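Local coordinates for protein peptide synthetase, module 7 (Actinoplanes teichomyceticus, PDB 4TX3) that adopts the condensation-domain fold of non-ribosomal peptide synthetases and, as the X-domain of the teicoplanin assembly line, probably recruits the cytochrome P450 enzymes that cross-link the peptide, at residues B[22-27]-B[79-84]; B[28-33]-B[37-42]; B[113-118]-B[138-143]; B[120-125]-B[143-148]. All blocks are in the same frame, centred on the assembly; numbering follows the deposited sequence.

Interaction 1 of 4, residues B[22-27]-B[79-84]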
# COMPACT_ATOMS: atom_id res chain seq x y z
N ARG B 22 -10.92 -12.03 -20.91
CA ARG B 22 -10.89 -10.58 -21.02
C ARG B 22 -10.00 -10.13 -22.19
O ARG B 22 -10.39 -9.24 -22.95
CB ARG B 22 -10.40 -9.94 -19.71
CG ARG B 22 -10.54 -8.41 -19.65
CD ARG B 22 -10.92 -7.93 -18.25
NE ARG B 22 -11.85 -8.87 -17.65
CZ ARG B 22 -11.57 -9.64 -16.60
NH1 ARG B 22 -10.39 -9.54 -15.99
NH2 ARG B 22 -12.47 -10.50 -16.14
N GLN B 23 -8.84 -10.76 -22.36
CA GLN B 23 -7.93 -10.44 -23.46
C GLN B 23 -8.54 -10.74 -24.85
O GLN B 23 -8.44 -9.93 -25.78
CB GLN B 23 -6.62 -11.21 -23.33
CG GLN B 23 -5.73 -10.81 -22.16
CD GLN B 23 -4.47 -11.66 -22.08
OE1 GLN B 23 -4.54 -12.89 -22.09
NE2 GLN B 23 -3.31 -11.01 -22.02
N LEU B 24 -9.15 -11.92 -24.97
CA LEU B 24 -9.77 -12.34 -26.22
C LEU B 24 -10.87 -11.36 -26.66
O LEU B 24 -11.03 -11.11 -27.85
CB LEU B 24 -10.35 -13.75 -26.08
CG LEU B 24 -11.01 -14.35 -27.33
CD1 LEU B 24 -10.02 -14.43 -28.45
CD2 LEU B 24 -11.62 -15.72 -27.02
N ARG B 25 -11.61 -10.80 -25.70
CA ARG B 25 -12.62 -9.82 -26.07
C ARG B 25 -11.95 -8.53 -26.52
O ARG B 25 -12.35 -7.94 -27.52
CB ARG B 25 -13.57 -9.52 -24.92
CG ARG B 25 -14.65 -8.52 -25.33
CD ARG B 25 -15.74 -8.39 -24.28
NE ARG B 25 -16.40 -7.10 -24.43
CZ ARG B 25 -17.49 -6.92 -25.17
NH1 ARG B 25 -18.05 -7.95 -25.81
NH2 ARG B 25 -18.02 -5.69 -25.26
N ALA B 26 -10.93 -8.10 -25.79
CA ALA B 26 -10.14 -6.95 -26.20
C ALA B 26 -9.59 -7.16 -27.61
O ALA B 26 -9.71 -6.29 -28.47
CB ALA B 26 -9.01 -6.69 -25.21
N TRP B 27 -9.03 -8.34 -27.86
CA TRP B 27 -8.41 -8.65 -29.15
C TRP B 27 -9.44 -8.61 -30.27
O TRP B 27 -9.22 -7.97 -31.30
CB TRP B 27 -7.73 -10.01 -29.09
CG TRP B 27 -6.80 -10.35 -30.23
CD1 TRP B 27 -5.46 -10.12 -30.28
CD2 TRP B 27 -7.13 -11.01 -31.45
NE1 TRP B 27 -4.94 -10.58 -31.45
CE2 TRP B 27 -5.95 -11.14 -32.19
CE3 TRP B 27 -8.33 -11.51 -31.99
CZ2 TRP B 27 -5.91 -11.74 -33.45
CZ3 TRP B 27 -8.29 -12.11 -33.23
CH2 TRP B 27 -7.09 -12.22 -33.95
N GLN B 79 -9.35 -17.91 -34.28
CA GLN B 79 -9.24 -19.28 -33.80
C GLN B 79 -7.83 -19.65 -33.33
O GLN B 79 -7.67 -20.63 -32.63
CB GLN B 79 -9.69 -20.26 -34.89
CG GLN B 79 -11.21 -20.43 -35.00
CD GLN B 79 -11.90 -19.28 -35.75
OE1 GLN B 79 -11.43 -18.86 -36.82
NE2 GLN B 79 -13.00 -18.78 -35.21
N THR B 80 -6.81 -18.88 -33.71
CA THR B 80 -5.46 -19.27 -33.30
C THR B 80 -4.70 -18.26 -32.44
O THR B 80 -3.50 -18.45 -32.21
CB THR B 80 -4.57 -19.59 -34.52
OG1 THR B 80 -3.21 -19.71 -34.09
CG2 THR B 80 -4.60 -18.51 -35.51
N VAL B 81 -5.37 -17.21 -31.95
CA VAL B 81 -4.67 -16.22 -31.13
C VAL B 81 -4.00 -16.88 -29.92
O VAL B 81 -4.64 -17.63 -29.17
CB VAL B 81 -5.58 -15.12 -30.59
CG1 VAL B 81 -4.78 -13.83 -30.42
CG2 VAL B 81 -6.76 -14.90 -31.48
N HIS B 82 -2.74 -16.57 -29.71
CA HIS B 82 -2.06 -17.02 -28.51
C HIS B 82 -1.19 -15.87 -28.01
O HIS B 82 -0.95 -14.91 -28.73
CB HIS B 82 -1.24 -18.27 -28.80
CG HIS B 82 -0.25 -18.09 -29.90
ND1 HIS B 82 -0.62 -18.00 -31.23
CD2 HIS B 82 1.09 -17.93 -29.87
CE1 HIS B 82 0.46 -17.81 -31.97
NE2 HIS B 82 1.51 -17.76 -31.17
N GLN B 83 -0.74 -15.95 -26.77
CA GLN B 83 0.21 -14.98 -26.27
C GLN B 83 1.62 -15.39 -26.70
O GLN B 83 2.14 -16.41 -26.26
CB GLN B 83 0.12 -14.86 -24.75
CG GLN B 83 -1.27 -14.53 -24.27
CD GLN B 83 -1.30 -14.03 -22.84
OE1 GLN B 83 -0.61 -13.07 -22.49
NE2 GLN B 83 -2.09 -14.70 -21.99
N HIS B 84 2.23 -14.61 -27.58
CA HIS B 84 3.62 -14.81 -27.94
C HIS B 84 4.57 -13.95 -27.08
O HIS B 84 4.67 -12.73 -27.25
CB HIS B 84 3.86 -14.52 -29.42
CG HIS B 84 5.23 -14.90 -29.88
ND1 HIS B 84 5.45 -15.72 -30.97
CD2 HIS B 84 6.46 -14.61 -29.38
CE1 HIS B 84 6.75 -15.90 -31.12
NE2 HIS B 84 7.38 -15.24 -30.17

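Interaction 2 of 4, residues B[28-33]-B[37-42]. With SO4 (sulfate ion), chain F.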
# COMPACT_ATOMS: atom_id res chain seq x y z
N LEU B 28 -10.57 -9.28 -30.07
CA LEU B 28 -11.62 -9.32 -31.08
C LEU B 28 -12.19 -7.94 -31.41
O LEU B 28 -12.50 -7.66 -32.56
CB LEU B 28 -12.73 -10.25 -30.62
CG LEU B 28 -12.28 -11.69 -30.72
CD1 LEU B 28 -13.12 -12.56 -29.84
CD2 LEU B 28 -12.34 -12.15 -32.15
N LEU B 29 -12.34 -7.09 -30.41
CA LEU B 29 -12.97 -5.79 -30.63
C LEU B 29 -11.93 -4.73 -30.96
O LEU B 29 -12.17 -3.54 -30.79
CB LEU B 29 -13.78 -5.36 -29.41
CG LEU B 29 -14.90 -6.32 -28.98
CD1 LEU B 29 -15.80 -5.66 -27.96
CD2 LEU B 29 -15.69 -6.84 -30.18
N ALA B 30 -10.78 -5.17 -31.44
CA ALA B 30 -9.71 -4.23 -31.76
C ALA B 30 -9.92 -3.58 -33.14
O ALA B 30 -10.11 -4.27 -34.16
CB ALA B 30 -8.36 -4.93 -31.71
N ARG B 31 -9.92 -2.25 -33.13
CA ARG B 31 -9.98 -1.43 -34.34
C ARG B 31 -11.09 -1.82 -35.31
O ARG B 31 -10.81 -2.32 -36.39
CB ARG B 31 -8.62 -1.47 -35.04
CG ARG B 31 -7.49 -0.97 -34.14
CD ARG B 31 -6.12 -1.30 -34.68
NE ARG B 31 -5.79 -0.51 -35.87
CZ ARG B 31 -4.55 -0.31 -36.32
NH1 ARG B 31 -3.51 -0.84 -35.69
NH2 ARG B 31 -4.36 0.43 -37.40
N PRO B 32 -12.37 -1.60 -34.91
CA PRO B 32 -13.53 -1.89 -35.76
C PRO B 32 -13.71 -0.83 -36.84
O PRO B 32 -14.42 -1.02 -37.83
CB PRO B 32 -14.70 -1.87 -34.77
CG PRO B 32 -14.26 -0.91 -33.70
CD PRO B 32 -12.77 -1.06 -33.59
N SER B 33 -13.06 0.30 -36.59
CA SER B 33 -12.93 1.40 -37.53
C SER B 33 -11.63 2.11 -37.23
O SER B 33 -11.11 2.01 -36.11
CB SER B 33 -14.10 2.37 -37.43
OG SER B 33 -13.67 3.68 -37.78
N ARG B 37 -11.39 5.21 -31.18
CA ARG B 37 -10.36 5.07 -30.13
C ARG B 37 -10.36 3.58 -29.72
O ARG B 37 -11.42 2.98 -29.62
CB ARG B 37 -10.67 6.00 -28.95
CG ARG B 37 -11.17 7.38 -29.39
CD ARG B 37 -11.44 8.30 -28.20
NE ARG B 37 -10.24 8.52 -27.41
CZ ARG B 37 -10.21 8.95 -26.14
NH1 ARG B 37 -11.35 9.20 -25.49
NH2 ARG B 37 -9.05 9.10 -25.51
N GLY B 38 -9.22 2.95 -29.41
CA GLY B 38 -8.10 3.53 -28.72
C GLY B 38 -8.38 3.18 -27.26
O GLY B 38 -8.48 4.09 -26.43
N ARG B 39 -8.57 1.89 -26.95
CA ARG B 39 -8.87 1.50 -25.56
C ARG B 39 -7.59 1.37 -24.75
O ARG B 39 -7.04 0.26 -24.58
CB ARG B 39 -9.66 0.20 -25.50
CG ARG B 39 -11.14 0.39 -25.72
CD ARG B 39 -11.79 -0.93 -25.99
NE ARG B 39 -10.93 -1.76 -26.84
CZ ARG B 39 -11.20 -3.02 -27.19
NH1 ARG B 39 -12.32 -3.61 -26.77
NH2 ARG B 39 -10.34 -3.70 -27.95
N HIS B 40 -7.13 2.51 -24.25
CA HIS B 40 -5.81 2.63 -23.67
C HIS B 40 -5.85 3.19 -22.26
O HIS B 40 -6.81 3.84 -21.85
CB HIS B 40 -4.93 3.53 -24.54
CG HIS B 40 -4.89 3.14 -25.99
ND1 HIS B 40 -4.57 4.03 -26.99
CD2 HIS B 40 -5.09 1.95 -26.60
CE1 HIS B 40 -4.60 3.41 -28.16
NE2 HIS B 40 -4.92 2.15 -27.95
N LEU B 41 -4.80 2.92 -21.52
CA LEU B 41 -4.52 3.67 -20.32
C LEU B 41 -3.29 4.49 -20.61
O LEU B 41 -2.28 3.95 -21.07
CB LEU B 41 -4.32 2.73 -19.13
CG LEU B 41 -5.60 1.99 -18.76
CD1 LEU B 41 -5.36 0.71 -17.97
CD2 LEU B 41 -6.52 2.93 -18.00
N SER B 42 -3.38 5.80 -20.39
CA SER B 42 -2.25 6.69 -20.57
C SER B 42 -1.92 7.47 -19.29
O SER B 42 -2.78 8.05 -18.64
CB SER B 42 -2.52 7.68 -21.70
OG SER B 42 -2.27 7.08 -22.96
S SO4 F . -8.61 -1.14 -29.94
O1 SO4 F . -7.86 -2.39 -29.91
O2 SO4 F . -7.91 -0.18 -30.79
O3 SO4 F . -9.94 -1.39 -30.52
O4 SO4 F . -8.75 -0.63 -28.58

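Interaction 3 of 4, residues B[113-118]-B[138-143]. With SO4 (sulfate ion), chain F.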
# COMPACT_ATOMS: atom_id res chain seq x y z
N GLN B 113 -2.71 6.86 -30.64
CA GLN B 113 -2.19 6.01 -31.69
C GLN B 113 -2.59 4.53 -31.53
O GLN B 113 -2.41 3.93 -30.48
CB GLN B 113 -0.68 6.17 -31.75
CG GLN B 113 -0.02 5.43 -32.89
CD GLN B 113 1.48 5.55 -32.85
OE1 GLN B 113 2.03 6.57 -32.39
NE2 GLN B 113 2.16 4.53 -33.30
N LEU B 114 -3.15 3.95 -32.58
CA LEU B 114 -3.71 2.60 -32.48
C LEU B 114 -2.61 1.53 -32.45
O LEU B 114 -1.56 1.70 -33.06
CB LEU B 114 -4.69 2.35 -33.63
CG LEU B 114 -5.90 3.29 -33.64
CD1 LEU B 114 -6.89 2.91 -34.71
CD2 LEU B 114 -6.57 3.34 -32.26
N PHE B 115 -2.86 0.45 -31.71
CA PHE B 115 -1.97 -0.72 -31.71
C PHE B 115 -2.45 -1.77 -32.71
O PHE B 115 -3.65 -1.97 -32.87
CB PHE B 115 -1.90 -1.37 -30.31
CG PHE B 115 -1.29 -0.49 -29.25
CD1 PHE B 115 -2.07 0.41 -28.52
CD2 PHE B 115 0.07 -0.57 -28.96
CE1 PHE B 115 -1.52 1.21 -27.54
CE2 PHE B 115 0.65 0.24 -27.97
CZ PHE B 115 -0.15 1.12 -27.26
N ASP B 116 -1.51 -2.44 -33.38
CA ASP B 116 -1.84 -3.73 -34.02
C ASP B 116 -1.27 -4.85 -33.15
O ASP B 116 -0.10 -5.22 -33.27
CB ASP B 116 -1.30 -3.81 -35.45
CG ASP B 116 -1.39 -5.21 -36.06
OD1 ASP B 116 -2.09 -6.10 -35.52
OD2 ASP B 116 -0.75 -5.42 -37.10
N LEU B 117 -2.12 -5.37 -32.27
CA LEU B 117 -1.71 -6.36 -31.26
C LEU B 117 -1.17 -7.68 -31.84
O LEU B 117 -0.64 -8.51 -31.10
CB LEU B 117 -2.89 -6.65 -30.33
CG LEU B 117 -3.36 -5.34 -29.69
CD1 LEU B 117 -4.76 -5.44 -29.09
CD2 LEU B 117 -2.35 -4.93 -28.64
N THR B 118 -1.29 -7.88 -33.15
CA THR B 118 -0.69 -9.08 -33.75
C THR B 118 0.82 -8.91 -33.98
O THR B 118 1.54 -9.89 -34.06
CB THR B 118 -1.37 -9.47 -35.09
OG1 THR B 118 -1.32 -8.37 -36.01
CG2 THR B 118 -2.81 -9.80 -34.85
N SER B 138 5.73 10.11 -21.29
CA SER B 138 4.39 9.67 -21.64
C SER B 138 4.36 8.14 -21.84
O SER B 138 5.12 7.60 -22.66
CB SER B 138 3.92 10.39 -22.90
OG SER B 138 2.74 9.83 -23.41
N VAL B 139 3.51 7.46 -21.07
CA VAL B 139 3.32 6.01 -21.20
C VAL B 139 1.88 5.63 -21.53
O VAL B 139 0.94 6.07 -20.87
CB VAL B 139 3.75 5.28 -19.92
CG1 VAL B 139 3.39 3.79 -19.99
CG2 VAL B 139 5.24 5.46 -19.70
N THR B 140 1.72 4.81 -22.56
CA THR B 140 0.41 4.33 -22.98
C THR B 140 0.40 2.81 -22.99
O THR B 140 1.27 2.19 -23.60
CB THR B 140 0.02 4.85 -24.38
OG1 THR B 140 -0.02 6.28 -24.38
CG2 THR B 140 -1.34 4.33 -24.77
N VAL B 141 -0.57 2.20 -22.31
CA VAL B 141 -0.69 0.74 -22.33
C VAL B 141 -2.06 0.32 -22.87
O VAL B 141 -3.09 0.87 -22.49
CB VAL B 141 -0.49 0.13 -20.94
CG1 VAL B 141 -0.55 -1.36 -21.03
CG2 VAL B 141 0.83 0.60 -20.31
N HIS B 142 -2.07 -0.63 -23.79
CA HIS B 142 -3.34 -1.19 -24.26
C HIS B 142 -4.02 -2.04 -23.17
O HIS B 142 -3.36 -2.78 -22.43
CB HIS B 142 -3.13 -2.03 -25.51
CG HIS B 142 -4.40 -2.32 -26.24
ND1 HIS B 142 -5.29 -3.28 -25.82
CD2 HIS B 142 -4.95 -1.74 -27.33
CE1 HIS B 142 -6.33 -3.29 -26.64
NE2 HIS B 142 -6.15 -2.36 -27.56
N ARG B 143 -5.35 -1.93 -23.09
CA ARG B 143 -6.12 -2.64 -22.07
C ARG B 143 -6.06 -4.16 -22.13
O ARG B 143 -6.49 -4.83 -21.17
CB ARG B 143 -7.58 -2.20 -22.13
CG ARG B 143 -7.78 -0.84 -21.53
CD ARG B 143 -9.19 -0.64 -21.08
NE ARG B 143 -9.28 -0.53 -19.63
CZ ARG B 143 -9.16 0.62 -18.97
NH1 ARG B 143 -8.94 1.75 -19.66
NH2 ARG B 143 -9.26 0.65 -17.65
S SO4 F . -8.61 -1.14 -29.94
O1 SO4 F . -7.86 -2.39 -29.91
O2 SO4 F . -7.91 -0.18 -30.79
O3 SO4 F . -9.94 -1.39 -30.52
O4 SO4 F . -8.75 -0.63 -28.58

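Interaction 4 of 4, residues B[120-125]-B[143-148]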
# COMPACT_ATOMS: atom_id res chain seq x y z
N ASP B 120 2.60 -5.66 -32.65
CA ASP B 120 3.16 -4.63 -31.75
C ASP B 120 3.13 -5.05 -30.29
O ASP B 120 2.21 -5.74 -29.86
CB ASP B 120 2.40 -3.31 -31.86
CG ASP B 120 2.44 -2.70 -33.25
OD1 ASP B 120 3.39 -2.98 -34.02
OD2 ASP B 120 1.52 -1.91 -33.56
N MET B 121 4.13 -4.64 -29.52
CA MET B 121 4.05 -4.74 -28.07
C MET B 121 2.88 -3.85 -27.58
O MET B 121 2.64 -2.78 -28.14
CB MET B 121 5.37 -4.32 -27.42
CG MET B 121 6.59 -4.98 -28.03
SD MET B 121 6.83 -6.66 -27.45
CE MET B 121 7.99 -7.29 -28.67
N PRO B 122 2.17 -4.28 -26.54
CA PRO B 122 0.95 -3.58 -26.13
C PRO B 122 1.19 -2.31 -25.29
O PRO B 122 0.32 -1.88 -24.55
CB PRO B 122 0.21 -4.64 -25.32
CG PRO B 122 1.35 -5.38 -24.63
CD PRO B 122 2.52 -5.36 -25.60
N TRP B 123 2.37 -1.71 -25.39
CA TRP B 123 2.62 -0.45 -24.71
C TRP B 123 3.59 0.36 -25.51
O TRP B 123 4.12 -0.10 -26.51
CB TRP B 123 3.14 -0.67 -23.29
CG TRP B 123 4.49 -1.28 -23.23
CD1 TRP B 123 4.82 -2.57 -23.53
CD2 TRP B 123 5.70 -0.63 -22.81
NE1 TRP B 123 6.17 -2.76 -23.34
CE2 TRP B 123 6.73 -1.60 -22.90
CE3 TRP B 123 6.01 0.66 -22.39
CZ2 TRP B 123 8.07 -1.30 -22.57
CZ3 TRP B 123 7.33 0.96 -22.07
CH2 TRP B 123 8.34 -0.02 -22.16
N ARG B 124 3.83 1.57 -25.05
CA ARG B 124 4.44 2.59 -25.88
C ARG B 124 4.83 3.78 -25.00
O ARG B 124 4.05 4.23 -24.16
CB ARG B 124 3.45 3.00 -26.96
CG ARG B 124 3.84 4.15 -27.80
CD ARG B 124 2.61 4.71 -28.49
NE ARG B 124 1.97 3.72 -29.34
CZ ARG B 124 0.65 3.61 -29.46
NH1 ARG B 124 -0.15 4.45 -28.79
NH2 ARG B 124 0.13 2.68 -30.25
N CYS B 125 6.05 4.27 -25.18
CA CYS B 125 6.50 5.39 -24.38
C CYS B 125 7.12 6.46 -25.26
O CYS B 125 7.60 6.16 -26.36
CB CYS B 125 7.48 4.92 -23.30
SG CYS B 125 8.93 4.02 -23.90
N ARG B 143 -5.35 -1.93 -23.09
CA ARG B 143 -6.12 -2.64 -22.07
C ARG B 143 -6.06 -4.16 -22.13
O ARG B 143 -6.49 -4.83 -21.17
CB ARG B 143 -7.58 -2.20 -22.13
CG ARG B 143 -7.78 -0.84 -21.53
CD ARG B 143 -9.19 -0.64 -21.08
NE ARG B 143 -9.28 -0.53 -19.63
CZ ARG B 143 -9.16 0.62 -18.97
NH1 ARG B 143 -8.94 1.75 -19.66
NH2 ARG B 143 -9.26 0.65 -17.65
N ILE B 144 -5.53 -4.71 -23.22
CA ILE B 144 -5.28 -6.15 -23.27
C ILE B 144 -4.15 -6.54 -22.29
O ILE B 144 -3.98 -7.72 -21.95
CB ILE B 144 -4.92 -6.63 -24.71
CG1 ILE B 144 -5.20 -8.13 -24.87
CG2 ILE B 144 -3.47 -6.26 -25.08
CD1 ILE B 144 -4.92 -8.66 -26.28
N ALA B 145 -3.40 -5.54 -21.83
CA ALA B 145 -2.20 -5.80 -21.05
C ALA B 145 -2.25 -5.23 -19.64
O ALA B 145 -1.45 -5.62 -18.79
CB ALA B 145 -0.98 -5.25 -21.78
N ALA B 146 -3.17 -4.31 -19.39
CA ALA B 146 -3.18 -3.62 -18.10
C ALA B 146 -4.56 -3.14 -17.67
O ALA B 146 -5.32 -2.61 -18.47
CB ALA B 146 -2.22 -2.43 -18.14
N ASP B 147 -4.86 -3.36 -16.39
CA ASP B 147 -5.93 -2.64 -15.71
C ASP B 147 -5.34 -1.39 -15.06
O ASP B 147 -4.13 -1.13 -15.17
CB ASP B 147 -6.63 -3.53 -14.67
CG ASP B 147 -5.69 -4.05 -13.57
OD1 ASP B 147 -4.53 -3.59 -13.46
OD2 ASP B 147 -6.12 -4.92 -12.78
N ASP B 148 -6.16 -0.62 -14.35
CA ASP B 148 -5.71 0.64 -13.77
C ASP B 148 -4.73 0.47 -12.61
O ASP B 148 -3.75 1.22 -12.52
CB ASP B 148 -6.91 1.48 -13.33
CG ASP B 148 -7.71 2.02 -14.50
OD1 ASP B 148 -7.43 3.16 -14.94
OD2 ASP B 148 -8.60 1.29 -15.00

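Interaction 1 of 4, residues B[22-27]-B[79-84]
Val81 lies against one face of the Trp27 indole with both methyl groups. CG1 sits over the pyrrole part in a CH-pi contact, 3.5 Å from the centroid of the five-membered ring and 17° off its normal. CG2 covers the benzene part, nearest to Trp27 CZ3 at 3.6 Å. Trp27 has CG anti to its backbone N, which carries the indole off the helix toward the 79-84 loop, and its NE1 is held by Phe74 O. Leu24 adds a looser apolar touch, its CD1 4.5 Å from Val81 CG2.

The contact holds the loop that leads into strand 84-85 against the side of helix 21-28, in the N-terminal half of the condensation-domain fold.

One turn earlier on the helix, two buried glutamines meet nearly at right angles, the amide planes of Gln23 and Gln83 80° apart. Gln23 NE2 gives a weak but fairly straight hydrogen bond to Gln83 OE1 (3.4 Å, 163°). The other pair of amide atoms, Gln23 OE1 and Gln83 NE2, comes to 3.0 Å without the angle for a bond. Each has its stronger partner elsewhere: Gln23 OE1 accepts from Thr20 N, and Gln83 NE2 donates to Pro18 O.

Interaction 2 of 4, residues B[28-33]-B[37-42]
Arg39 and the loop residues 29-31 that follow helix 21-28 are joined chiefly through an anion: a sulfate, probably from the crystallisation liquor, sits between them and is gripped from both segments. On one side Arg31 N donates to sulfate O3 at 2.7 Å. On the other, sulfate O4 receives two bonds from a single residue, one from Arg39 N and one from Arg39 NE, each 3.0 Å long. The O4 atom lies at the edge of the guanidinium, near its plane, and Arg39 NH2 adds a weak bond to sulfate O1 (3.4 Å). A bend at chi3 (-39°) folds the Arg39 chain back so that NE and the backbone N of the same residue can share one oxygen. The cis peptide before Gly38, followed by an inverse gamma turn centred on Arg39, shapes the backbone that carries this grip.

Direct contact between the segments is slight. Leu29 O stands over one face of the Arg39 guanidinium, 3.4 Å from NH2 but badly angled for a bond; it accepts instead from Arg233 NH2, and Arg233 NH1 also binds the sulfate. Leu29 CB touches Arg39 NH1 at 3.5 Å. The buried guanidinium is further fixed by Glu396, in a salt bridge with NH1, and by Ala26 O, which accepts from NH2. The arginine therefore spans from the last turn of helix 21-28 to the start of strand 40-49, which runs between strands 134-142 and 383-388 of the sheet.

Interaction 3 of 4, residues B[113-118]-B[138-143]
His142, met by Leu117 over a face and by Phe115 at an edge, opens the His-Arg-x-x-x-Asp-Asp sequence that stands in this protein where condensation domains have their His-His-x-x-x-Asp-Gly motif. It is the last residue of strand 134-142, and the 113-118 loop after helix 103-112 covers that face and edge of its imidazole. Leu117 CD1 makes a CH-pi contact, 3.8 Å from the ring centroid and 17° off the normal. Nearly in the ring plane, Phe115 CD1 comes to 3.8 Å from His142 CD2.

The two aromatic planes are perpendicular, but the side chains slide past each other, and it is His142 CB, 4.0 Å above the phenyl plane and toward its rim, that covers one face of Phe115. Thr140, two residues back on the same strand, brings CG2 to 4.2 Å from Phe115 CE1. Phe115 is also engaged by a cation-pi contact with Arg124 and by an edge-to-face contact with His40, so the loop is keyed into neighbouring strands. Beyond Phe115 the loop is turned by an Asx turn, Thr118 N donating to Asp116 OD1.

A chi1 of -165° swings the His142 ring beside its carbonyl carbon and up to the bound sulfate: His142 NE2 donates to sulfate O1 at 2.9 Å and 160°, while His142 ND1 accepts from Ile144 N.

Interaction 4 of 4, residues B[120-125]-B[143-148]
Pro122 and Ala145 face each other with their CA atoms 6.4 Å apart, where the approach to strand 123-129 passes the loop that leaves strand 134-142. That loop holds the part of the His-Arg-x-x-x-Asp-Asp motif that follows its histidine, and leads into helix 148-166.

The meeting is wholly apolar and buried. Ala145 CB points at the pyrrolidine ring and rests against two of its carbons, 3.7 Å from Pro122 CG and 3.8 Å from Pro122 CB. Ile144 adds only its CG2 branch, 4.0 Å from Pro122 CB. Its CG1 branch belongs to the packing against helix 21-28, where it meets Ala26. The backbone beside this patch is tied down as well, since Pro122 O accepts from His142 N in the strand pairing.

Further along, the loop is braced at the helix start. Asp147 is the N-cap residue, and its OD1 also meets Arg290 in a salt bridge and Ser150 OG in a hydrogen bond, consistent with a mainly structural aspartate at this place in the motif. Across the loop itself, Arg143 NH2 forms a salt bridge with Asp148 OD2 at 2.8 Å.

Overall arrangement
From the N terminus, helix 21-28 takes part first: interaction 1 closes a long loop by bringing residues 79-84 back to it. Interaction 2, nested inside, closes the short connection from the helix to strand 40-49. Interaction 3 then brings the loop after helix 103-112 to the end of strand 134-142, and interaction 4 brings the start of strand 123-129 to the loop after strand 134-142; the two cross, each enclosing the connection between these strands. Interactions 2, 3 and 4 all reach one mixed sheet, in which strand 134-142 lies between 123-129 and 40-49, and interactions 2 and 3 share the sulfate. Helix 21-28 packs on the 143-148 loop, tying interaction 1 to interaction 4.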